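Local coordinates for uncharacterized HTH-type transcriptional regulator HI_0893 (Haemophilus influenzae, PDB 3QKX), which is uncharacterised but, as a TetR-family transcriptional regulator, probably binds cis-regulatory DNA through an N-terminal helix-turn-helix domain and controls transcription, at residues A[19-24]-A[106-111]; A[94-97]-A[102-105]; A[12-17]-A[60-65]; A[29-34]-A[43-48]. One frame throughout, in Å; residues are numbered along the deposited sequence.

Interaction 1 of 4, residues A[19-24]-A[106-111]; sequences RLMARE and LKQYES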
# COMPACT_ATOMS: atom_id res chain seq x y z
N ARG A 19 -6.74 -15.90 -8.89
CA ARG A 19 -5.78 -16.98 -8.61
C ARG A 19 -4.56 -16.94 -9.52
O ARG A 19 -3.44 -16.98 -9.05
CB ARG A 19 -6.45 -18.35 -8.72
CG ARG A 19 -7.46 -18.64 -7.62
CD ARG A 19 -7.96 -20.09 -7.68
NE ARG A 19 -9.42 -20.09 -7.69
CZ ARG A 19 -10.21 -20.38 -8.74
NH1 ARG A 19 -9.73 -20.82 -9.91
NH2 ARG A 19 -11.53 -20.27 -8.57
N LEU A 20 -4.80 -16.85 -10.82
CA LEU A 20 -3.70 -16.82 -11.80
C LEU A 20 -2.88 -15.52 -11.62
O LEU A 20 -1.65 -15.53 -11.80
CB LEU A 20 -4.24 -16.97 -13.25
CG LEU A 20 -3.36 -17.67 -14.29
N MSE A 21 -3.53 -14.45 -11.17
CA MSE A 21 -2.81 -13.21 -10.85
C MSE A 21 -1.96 -13.33 -9.58
O MSE A 21 -0.89 -12.74 -9.50
CB MSE A 21 -3.80 -12.05 -10.71
CG MSE A 21 -3.18 -10.70 -10.91
SE MSE A 21 -4.42 -9.30 -10.51
CE MSE A 21 -5.73 -9.63 -11.87
N ALA A 22 -2.44 -14.07 -8.58
CA ALA A 22 -1.73 -14.25 -7.32
C ALA A 22 -0.54 -15.22 -7.46
O ALA A 22 0.52 -15.00 -6.86
CB ALA A 22 -2.69 -14.72 -6.24
N ARG A 23 -0.70 -16.27 -8.28
CA ARG A 23 0.35 -17.31 -8.41
C ARG A 23 1.43 -16.96 -9.45
O ARG A 23 2.64 -16.94 -9.12
CB ARG A 23 -0.29 -18.66 -8.76
CG ARG A 23 -1.19 -19.19 -7.65
CD ARG A 23 -1.59 -20.64 -7.89
NE ARG A 23 -2.95 -20.91 -7.39
CZ ARG A 23 -3.75 -21.91 -7.80
NH1 ARG A 23 -3.35 -22.80 -8.73
NH2 ARG A 23 -4.96 -22.04 -7.27
N GLU A 24 1.01 -16.71 -10.69
CA GLU A 24 1.86 -16.14 -11.73
C GLU A 24 1.63 -14.62 -11.70
O GLU A 24 0.88 -14.14 -10.86
CB GLU A 24 1.48 -16.71 -13.10
CG GLU A 24 1.45 -18.25 -13.16
CD GLU A 24 0.90 -18.78 -14.48
OE1 GLU A 24 -0.33 -18.68 -14.71
OE2 GLU A 24 1.69 -19.31 -15.27
N LEU A 106 -4.08 -6.78 -4.41
CA LEU A 106 -4.30 -5.35 -4.10
C LEU A 106 -3.30 -4.41 -4.79
O LEU A 106 -3.69 -3.38 -5.36
CB LEU A 106 -4.19 -5.10 -2.60
CG LEU A 106 -5.37 -5.41 -1.69
CD1 LEU A 106 -4.99 -5.09 -0.23
CD2 LEU A 106 -6.60 -4.63 -2.09
N LYS A 107 -2.02 -4.76 -4.74
CA LYS A 107 -0.98 -3.92 -5.31
C LYS A 107 -1.11 -3.92 -6.84
O LYS A 107 -1.30 -2.87 -7.47
CB LYS A 107 0.40 -4.42 -4.86
CG LYS A 107 0.62 -4.35 -3.32
N GLN A 108 -1.08 -5.12 -7.41
CA GLN A 108 -1.23 -5.30 -8.86
C GLN A 108 -2.55 -4.76 -9.46
O GLN A 108 -2.61 -4.52 -10.66
CB GLN A 108 -1.06 -6.77 -9.24
CG GLN A 108 0.36 -7.30 -9.14
CD GLN A 108 0.45 -8.78 -9.50
OE1 GLN A 108 0.96 -9.15 -10.55
NE2 GLN A 108 -0.08 -9.63 -8.62
N TYR A 109 -3.60 -4.58 -8.65
CA TYR A 109 -4.88 -4.02 -9.15
C TYR A 109 -4.74 -2.62 -9.75
O TYR A 109 -5.43 -2.31 -10.73
CB TYR A 109 -5.95 -3.96 -8.04
CG TYR A 109 -6.59 -5.29 -7.59
CD1 TYR A 109 -6.59 -6.44 -8.40
CD2 TYR A 109 -7.25 -5.36 -6.37
CE1 TYR A 109 -7.19 -7.63 -7.97
CE2 TYR A 109 -7.86 -6.54 -5.94
CZ TYR A 109 -7.82 -7.67 -6.75
OH TYR A 109 -8.41 -8.85 -6.32
N GLU A 110 -3.88 -1.77 -9.18
CA GLU A 110 -3.72 -0.38 -9.66
C GLU A 110 -3.21 -0.26 -11.11
O GLU A 110 -3.43 0.77 -11.75
CB GLU A 110 -2.81 0.42 -8.72
CG GLU A 110 -3.50 0.84 -7.43
CD GLU A 110 -2.52 1.37 -6.37
OE1 GLU A 110 -1.37 1.74 -6.74
OE2 GLU A 110 -2.90 1.41 -5.18
N SER A 111 -2.58 -1.31 -11.63
CA SER A 111 -2.23 -1.40 -13.06
C SER A 111 -3.43 -1.69 -14.01
O SER A 111 -3.27 -1.62 -15.23
CB SER A 111 -1.15 -2.46 -13.29
OG SER A 111 0.02 -2.18 -12.53
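Met21 turns its CG away from the backbone N (chi1 -158°) and stays straight at chi2, which carries the chain of this selenomethionine out from helix 6-23, CG beside Gln108 and the selenium on to Tyr109. Those two residues have the other setting, each CG lying opposite its own carbonyl carbon, and Gln108 then runs extended to its amide. Met21 and Gln108 slide past one another in opposite directions, CG of Met21 lying 4.0 Å from NE2 of Gln108. The same NE2 donates a weak hydrogen bond of 3.3 Å to Met21 O, a carbonyl in the last turn of helix 6-23. Its sister atom OE1 accepts from the backbone N of Leu26, so the amide spans the helix end and the loop that follows; a donor and an acceptor partner together favour this setting of the amide, although the bond to Met21 O is weak. This is where the first helix of the TetR-type DNA-binding domain meets helix 100-109 of the C-terminal domain. Beyond the amide, Met21 and Tyr109 make a Met-aromatic contact: SE lies 4.1 Å from CE1 of Tyr109 and 5.2 Å from the ring centroid, on a slanting approach 70° off the ring normal. The far end of the ring is anchored separately, since Tyr109 OH is hydrogen-bonded to OD1 of Asp18, about one helical turn before Met21. Phe59 of helix 52-72 also packs on Met21, while Val63 and Phe67 of that helix pack on Tyr109.

Interaction 2 of 4, residues A[94-97]-A[102-105]; sequences YFLQ and ILSN
At the tight corner between helices 81-98 and 100-109 in the C-terminal domain, Leu96 and Leu103 bring the two backbones together, their CA atoms only 5.7 Å apart. The leucine side chains cross at about a right angle. Leu96 uses both methyls: CD2 rests against the backbone of Leu103, 4.1 Å from its CA, and CD1 lies 4.2 Å from CD1 of Leu103. Leu103 meets them because its CG stands opposite the backbone N (chi1 179°) and the next torsion, chi2 68°, turns CD1 toward both methyls of Leu96. One residue earlier, Ile102 offers its CG2 branch to the same helix. That methyl touches CE2 of Phe95 at 4.0 Å, approaching the ring obliquely, and lies 4.3 Å from CD2 of Leu96. Ile102 CG2 thus sits against two neighbours of helix 81-98 at once, and the contact is wholly apolar. In TetR-family regulators the C-terminal domain is a bundle of helices, and here a third helix, 154-165, packs on the corner, with Ala160 against Leu96 and with Ser161 and Lys164 against Leu103. The turn itself is held by a hydrogen bond from Asn99 ND2 to the carbonyl O of Phe95 near the end of helix 81-98. Facing the DNA-binding domain, Ile102 packs on Asp18 of helix 6-23, and Asn105 ND2 donates a hydrogen bond to the backbone O of that same residue.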
# COMPACT_ATOMS: atom_id res chain seq x y z
N TYR A 94 -11.14 -8.60 8.41
CA TYR A 94 -11.56 -9.98 8.26
C TYR A 94 -11.77 -10.37 6.81
O TYR A 94 -11.66 -11.53 6.49
CB TYR A 94 -12.83 -10.27 9.07
CG TYR A 94 -12.59 -10.23 10.55
CD1 TYR A 94 -11.73 -11.14 11.17
CD2 TYR A 94 -13.23 -9.29 11.35
CE1 TYR A 94 -11.50 -11.10 12.54
CE2 TYR A 94 -13.01 -9.23 12.70
CZ TYR A 94 -12.14 -10.13 13.30
OH TYR A 94 -11.94 -10.04 14.65
N PHE A 95 -12.10 -9.41 5.94
CA PHE A 95 -12.28 -9.73 4.52
C PHE A 95 -10.96 -10.12 3.89
O PHE A 95 -10.91 -11.11 3.13
CB PHE A 95 -12.87 -8.56 3.76
CG PHE A 95 -12.90 -8.76 2.27
CD1 PHE A 95 -13.87 -9.55 1.69
CD2 PHE A 95 -11.97 -8.15 1.45
CE1 PHE A 95 -13.92 -9.73 0.33
CE2 PHE A 95 -12.01 -8.33 0.07
CZ PHE A 95 -12.98 -9.12 -0.48
N LEU A 96 -9.91 -9.35 4.18
CA LEU A 96 -8.58 -9.60 3.62
C LEU A 96 -7.93 -10.80 4.25
O LEU A 96 -7.25 -11.54 3.55
CB LEU A 96 -7.67 -8.39 3.78
CG LEU A 96 -8.07 -7.17 2.94
CD1 LEU A 96 -7.31 -5.93 3.36
CD2 LEU A 96 -7.87 -7.44 1.45
N GLN A 97 -8.15 -11.02 5.55
CA GLN A 97 -7.65 -12.24 6.17
C GLN A 97 -8.37 -13.47 5.58
O GLN A 97 -7.71 -14.45 5.24
CB GLN A 97 -7.72 -12.15 7.70
CG GLN A 97 -6.74 -11.06 8.31
CD GLN A 97 -5.23 -11.38 8.13
OE1 GLN A 97 -4.70 -12.32 8.72
NE2 GLN A 97 -4.55 -10.56 7.33
N ILE A 102 -6.92 -12.05 -2.65
CA ILE A 102 -7.29 -10.68 -2.91
C ILE A 102 -6.23 -9.74 -2.34
O ILE A 102 -5.85 -8.76 -2.97
CB ILE A 102 -8.69 -10.33 -2.31
CG1 ILE A 102 -9.80 -11.17 -2.95
CG2 ILE A 102 -9.01 -8.85 -2.47
CD1 ILE A 102 -10.08 -10.82 -4.37
N LEU A 103 -5.76 -10.05 -1.14
CA LEU A 103 -4.70 -9.26 -0.49
C LEU A 103 -3.42 -9.18 -1.36
O LEU A 103 -2.87 -8.10 -1.51
CB LEU A 103 -4.41 -9.81 0.92
CG LEU A 103 -3.31 -9.14 1.74
CD1 LEU A 103 -3.75 -7.74 2.13
CD2 LEU A 103 -2.97 -10.01 2.95
N SER A 104 -2.97 -10.30 -1.93
CA SER A 104 -1.81 -10.28 -2.83
C SER A 104 -2.02 -9.37 -4.02
O SER A 104 -1.13 -8.63 -4.40
CB SER A 104 -1.51 -11.68 -3.38
OG SER A 104 -1.23 -12.59 -2.35
N ASN A 105 -3.19 -9.44 -4.62
CA ASN A 105 -3.44 -8.70 -5.85
C ASN A 105 -3.74 -7.20 -5.64
O ASN A 105 -3.63 -6.43 -6.59
CB ASN A 105 -4.55 -9.39 -6.67
CG ASN A 105 -4.14 -10.78 -7.12
OD1 ASN A 105 -2.97 -11.06 -7.30
ND2 ASN A 105 -5.12 -11.65 -7.32

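Interaction 3 of 4, residues A[12-17]-A[60-65]; sequences QIFSAT and AHRVFS
Phe14 and Arg62 lie alongside each other, their side chains running past one another in opposite directions between helices 6-23 and 52-72. The closest approach is made by the base of the phenylalanine: its CB sits over one face of the Arg62 guanidinium, offset toward the rim and 3.4 Å from NE. Further back the aliphatic part of the arginine takes over. Arg62 CG comes to 3.8 Å from CD2 of Phe14, and Arg62 CB lies over a face of the phenyl ring, 4.1 Å from CE2. Ring and guanidinium are not stacked, since their planes stand 42° apart; the ring packs on methylenes and the charged group on the stem of Phe14. A bend at chi2 (-99°) lets Arg62 do both, turning the chain so that its end crosses to the backbone of helix 6-23, where NH2 stops 3.6 Å from Ser15 N. Two carboxylates on that helix hold the charged end there: NH2 forms a salt bridge with OE2 of Glu11 and NH1 another with OD2 of Asp18, roughly one turn before and one turn after Phe14. Together they balance the charge of the guanidinium and fix its rotation. Gln58 and Phe59 of helix 52-72 pack on the Phe14 side chain as well. Within helix 6-23, Thr17 OG1 bonds back to Ile13 O at 3.2 Å, approaching from above the carbonyl plane. The pair ties the first helix of the TetR-type DNA-binding domain to the long fourth helix, which in this family links that domain to the C-terminal one.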
# COMPACT_ATOMS: atom_id res chain seq x y z
N GLN A 12 -17.16 -17.10 -11.83
CA GLN A 12 -16.30 -18.27 -11.99
C GLN A 12 -14.98 -17.87 -12.65
O GLN A 12 -13.92 -18.21 -12.16
CB GLN A 12 -17.02 -19.35 -12.81
CG GLN A 12 -16.41 -20.74 -12.74
CD GLN A 12 -17.23 -21.77 -13.52
OE1 GLN A 12 -18.45 -21.74 -13.49
NE2 GLN A 12 -16.54 -22.68 -14.22
N ILE A 13 -15.07 -17.09 -13.72
CA ILE A 13 -13.88 -16.62 -14.43
C ILE A 13 -13.12 -15.56 -13.61
O ILE A 13 -11.89 -15.59 -13.56
CB ILE A 13 -14.25 -16.08 -15.84
CG1 ILE A 13 -14.72 -17.24 -16.75
CG2 ILE A 13 -13.06 -15.40 -16.49
CD1 ILE A 13 -15.62 -16.81 -17.94
N PHE A 14 -13.84 -14.65 -12.95
CA PHE A 14 -13.18 -13.60 -12.18
C PHE A 14 -12.40 -14.18 -11.00
O PHE A 14 -11.25 -13.81 -10.77
CB PHE A 14 -14.18 -12.55 -11.68
CG PHE A 14 -14.81 -11.69 -12.77
CD1 PHE A 14 -14.07 -11.20 -13.84
CD2 PHE A 14 -16.15 -11.33 -12.67
CE1 PHE A 14 -14.66 -10.42 -14.81
CE2 PHE A 14 -16.75 -10.54 -13.65
CZ PHE A 14 -16.01 -10.07 -14.71
N SER A 15 -13.03 -15.11 -10.28
CA SER A 15 -12.38 -15.88 -9.23
C SER A 15 -11.06 -16.50 -9.71
O SER A 15 -10.07 -16.48 -9.00
CB SER A 15 -13.33 -16.99 -8.75
OG SER A 15 -12.65 -17.97 -7.97
N ALA A 16 -11.09 -17.08 -10.90
CA ALA A 16 -9.90 -17.68 -11.50
C ALA A 16 -8.88 -16.63 -11.91
O ALA A 16 -7.71 -16.91 -11.90
CB ALA A 16 -10.31 -18.56 -12.73
N THR A 17 -9.34 -15.45 -12.30
CA THR A 17 -8.43 -14.36 -12.64
C THR A 17 -7.58 -13.97 -11.43
O THR A 17 -6.36 -13.84 -11.54
CB THR A 17 -9.19 -13.11 -13.15
OG1 THR A 17 -9.74 -13.36 -14.44
CG2 THR A 17 -8.24 -11.89 -13.22
N ALA A 60 -11.90 -5.33 -12.89
CA ALA A 60 -11.72 -4.12 -12.09
C ALA A 60 -13.02 -3.70 -11.44
O ALA A 60 -13.07 -3.53 -10.22
CB ALA A 60 -11.18 -2.98 -12.95
N HIS A 61 -14.08 -3.57 -12.24
CA HIS A 61 -15.41 -3.18 -11.74
C HIS A 61 -15.92 -4.13 -10.68
O HIS A 61 -16.52 -3.71 -9.70
CB HIS A 61 -16.43 -3.10 -12.89
CG HIS A 61 -16.40 -1.79 -13.62
ND1 HIS A 61 -16.87 -0.62 -13.06
CD2 HIS A 61 -15.97 -1.47 -14.86
CE1 HIS A 61 -16.73 0.36 -13.93
NE2 HIS A 61 -16.19 -0.12 -15.03
N ARG A 62 -15.70 -5.42 -10.90
CA ARG A 62 -16.07 -6.46 -9.96
C ARG A 62 -15.27 -6.33 -8.68
O ARG A 62 -15.80 -6.57 -7.60
CB ARG A 62 -15.89 -7.85 -10.61
CG ARG A 62 -15.95 -9.06 -9.68
CD ARG A 62 -14.57 -9.54 -9.33
NE ARG A 62 -14.57 -10.87 -8.73
CZ ARG A 62 -13.48 -11.47 -8.24
NH1 ARG A 62 -12.30 -10.84 -8.25
NH2 ARG A 62 -13.57 -12.68 -7.73
N VAL A 63 -14.00 -5.92 -8.80
CA VAL A 63 -13.15 -5.70 -7.63
C VAL A 63 -13.59 -4.48 -6.81
O VAL A 63 -13.68 -4.56 -5.59
CB VAL A 63 -11.66 -5.60 -8.02
CG1 VAL A 63 -10.83 -5.13 -6.85
CG2 VAL A 63 -11.16 -6.98 -8.52
N PHE A 64 -13.89 -3.37 -7.48
CA PHE A 64 -14.49 -2.22 -6.79
C PHE A 64 -15.77 -2.63 -6.02
O PHE A 64 -15.92 -2.25 -4.85
CB PHE A 64 -14.76 -1.03 -7.74
CG PHE A 64 -13.66 0.02 -7.76
N SER A 65 -16.64 -3.43 -6.65
CA SER A 65 -17.90 -3.89 -6.03
C SER A 65 -17.70 -4.67 -4.73
O SER A 65 -18.44 -4.46 -3.76
CB SER A 65 -18.71 -4.78 -7.00
OG SER A 65 -19.27 -4.03 -8.05

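Interaction 4 of 4, residues A[29-34]-A[43-48]; sequences LSMLKL and GTIYLY. With SO4 (sulfate ion), chain E.
Met31 and Tyr46 cross at a slant, the selenomethionine chain lying along the tyrosine from hydroxyl to ring. Its CB is 3.6 Å from Tyr46 OH, its CG 3.7 Å from CE1 and its terminal CE 3.7 Å from CD1. Bends at chi2 (-77°) and chi3 (-87°) curl the chain to follow the ring, in a Met-aromatic contact with SE 5.5 Å from the ring centroid and 37° off its normal. CE also turns inward to the second helix, 3.6 Å from the carbonyl O of Ile45. Ile45 in turn points its CD1 at the base of Leu34, meeting CB at 3.7 Å, and Leu55 of helix 52-72 packs on Met31, Leu34 and Ile45 alike. Where helix 31-38 begins, directly after the N-cap residue Ser30, the backbone N of Met31 gives sulfate O4 a nearly straight hydrogen bond of 3.1 Å. The ion probably came from the crystallisation liquor, but an anion at this helix start is consistent with a site for a DNA phosphate. The two helices belong to the predicted helix-turn-helix motif, with helix 42-48 in the place of the recognition helix.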
# COMPACT_ATOMS: atom_id res chain seq x y z
N LEU A 29 -0.86 -13.29 -17.67
CA LEU A 29 -2.24 -13.67 -18.01
C LEU A 29 -2.48 -13.74 -19.51
O LEU A 29 -2.02 -12.88 -20.27
CB LEU A 29 -3.27 -12.69 -17.42
CG LEU A 29 -3.52 -12.64 -15.91
CD1 LEU A 29 -4.66 -11.66 -15.59
CD2 LEU A 29 -3.84 -14.02 -15.37
N SER A 30 -3.21 -14.76 -19.92
CA SER A 30 -3.74 -14.85 -21.26
C SER A 30 -5.04 -15.61 -21.15
O SER A 30 -5.30 -16.25 -20.14
CB SER A 30 -2.76 -15.56 -22.18
OG SER A 30 -2.96 -16.96 -22.16
N MSE A 31 -5.85 -15.54 -22.19
CA MSE A 31 -7.20 -16.06 -22.13
C MSE A 31 -7.21 -17.59 -21.99
O MSE A 31 -8.02 -18.14 -21.23
CB MSE A 31 -7.99 -15.62 -23.37
CG MSE A 31 -8.11 -14.09 -23.52
SE MSE A 31 -9.43 -13.35 -22.34
CE MSE A 31 -11.02 -13.57 -23.45
N LEU A 32 -6.28 -18.28 -22.68
CA LEU A 32 -6.17 -19.75 -22.60
C LEU A 32 -5.87 -20.21 -21.18
O LEU A 32 -6.42 -21.19 -20.69
CB LEU A 32 -5.05 -20.26 -23.54
N LYS A 33 -4.98 -19.48 -20.53
CA LYS A 33 -4.59 -19.81 -19.17
C LYS A 33 -5.75 -19.59 -18.18
O LYS A 33 -5.94 -20.39 -17.25
CB LYS A 33 -3.35 -19.02 -18.78
CG LYS A 33 -2.10 -19.35 -19.63
CD LYS A 33 -0.78 -18.90 -18.92
N LEU A 34 -6.54 -18.53 -18.40
CA LEU A 34 -7.68 -18.22 -17.51
C LEU A 34 -8.88 -19.17 -17.67
O LEU A 34 -9.62 -19.41 -16.71
CB LEU A 34 -8.15 -16.76 -17.71
CG LEU A 34 -7.17 -15.68 -17.26
CD1 LEU A 34 -7.61 -14.29 -17.69
CD2 LEU A 34 -7.01 -15.71 -15.77
N GLY A 43 -13.88 -21.44 -26.02
CA GLY A 43 -15.03 -20.78 -26.60
C GLY A 43 -15.84 -19.94 -25.63
O GLY A 43 -16.33 -18.88 -26.00
N THR A 44 -15.99 -20.40 -24.39
CA THR A 44 -16.82 -19.71 -23.41
C THR A 44 -16.20 -18.37 -23.06
O THR A 44 -16.86 -17.34 -23.16
CB THR A 44 -16.98 -20.51 -22.10
OG1 THR A 44 -17.75 -21.70 -22.35
CG2 THR A 44 -17.69 -19.67 -21.05
N ILE A 45 -14.92 -18.38 -22.70
CA ILE A 45 -14.24 -17.17 -22.26
C ILE A 45 -14.14 -16.11 -23.38
O ILE A 45 -14.31 -14.91 -23.11
CB ILE A 45 -12.82 -17.48 -21.63
CG1 ILE A 45 -12.37 -16.35 -20.71
CG2 ILE A 45 -11.77 -17.73 -22.70
CD1 ILE A 45 -11.26 -16.77 -19.80
N TYR A 46 -13.91 -16.56 -24.62
CA TYR A 46 -13.81 -15.62 -25.75
C TYR A 46 -15.15 -15.03 -26.13
O TYR A 46 -15.19 -13.90 -26.61
CB TYR A 46 -13.14 -16.26 -26.99
CG TYR A 46 -11.62 -16.24 -26.95
CD1 TYR A 46 -10.91 -15.04 -26.86
CD2 TYR A 46 -10.89 -17.43 -27.01
CE1 TYR A 46 -9.52 -15.03 -26.81
CE2 TYR A 46 -9.50 -17.44 -26.96
CZ TYR A 46 -8.82 -16.25 -26.87
OH TYR A 46 -7.44 -16.27 -26.84
N LEU A 47 -16.23 -15.77 -25.91
CA LEU A 47 -17.57 -15.23 -26.11
C LEU A 47 -17.91 -14.19 -25.06
O LEU A 47 -18.43 -13.15 -25.40
CB LEU A 47 -18.61 -16.35 -26.08
CG LEU A 47 -20.01 -15.97 -26.57
CD1 LEU A 47 -20.00 -15.40 -27.99
CD2 LEU A 47 -20.88 -17.20 -26.52
N TYR A 48 -17.60 -14.49 -23.79
CA TYR A 48 -17.86 -13.56 -22.65
C TYR A 48 -17.11 -12.25 -22.70
O TYR A 48 -17.67 -11.22 -22.37
CB TYR A 48 -17.59 -14.26 -21.29
CG TYR A 48 -18.82 -14.92 -20.79
CD1 TYR A 48 -19.39 -15.97 -21.49
CD2 TYR A 48 -19.49 -14.43 -19.68
CE1 TYR A 48 -20.57 -16.54 -21.09
CE2 TYR A 48 -20.68 -15.02 -19.26
CZ TYR A 48 -21.22 -16.07 -19.98
OH TYR A 48 -22.39 -16.67 -19.60
S SO4 E . -4.01 -12.95 -24.86
O1 SO4 E . -5.10 -11.97 -24.98
O2 SO4 E . -3.17 -12.63 -23.70
O3 SO4 E . -3.16 -12.94 -26.05
O4 SO4 E . -4.60 -14.28 -24.70

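In the fold
Interactions 3 and 4 lie within the N-terminal DNA-binding region, interaction 1 joins it to helix 100-109 of the C-terminal domain, and interaction 2 lies inside the latter. Helix 6-23 serves both interaction 3 and interaction 1, whose centres are about 11 Å apart; helix 100-109 is shared by interactions 1 and 2, again about 11 Å between centres. Interaction 4, the helix-turn-helix pair, is about 14 Å from interaction 3 and 25 Å from interaction 2, centre to centre. Along the chain, 29-34/43-48 is nested inside the loops closed by interactions 1 and 3, which cross each other, while 94-97/102-105 is nested within interaction 1 alone. A continuous series of contacts thus connects the DNA-binding motif with the C-terminal domain.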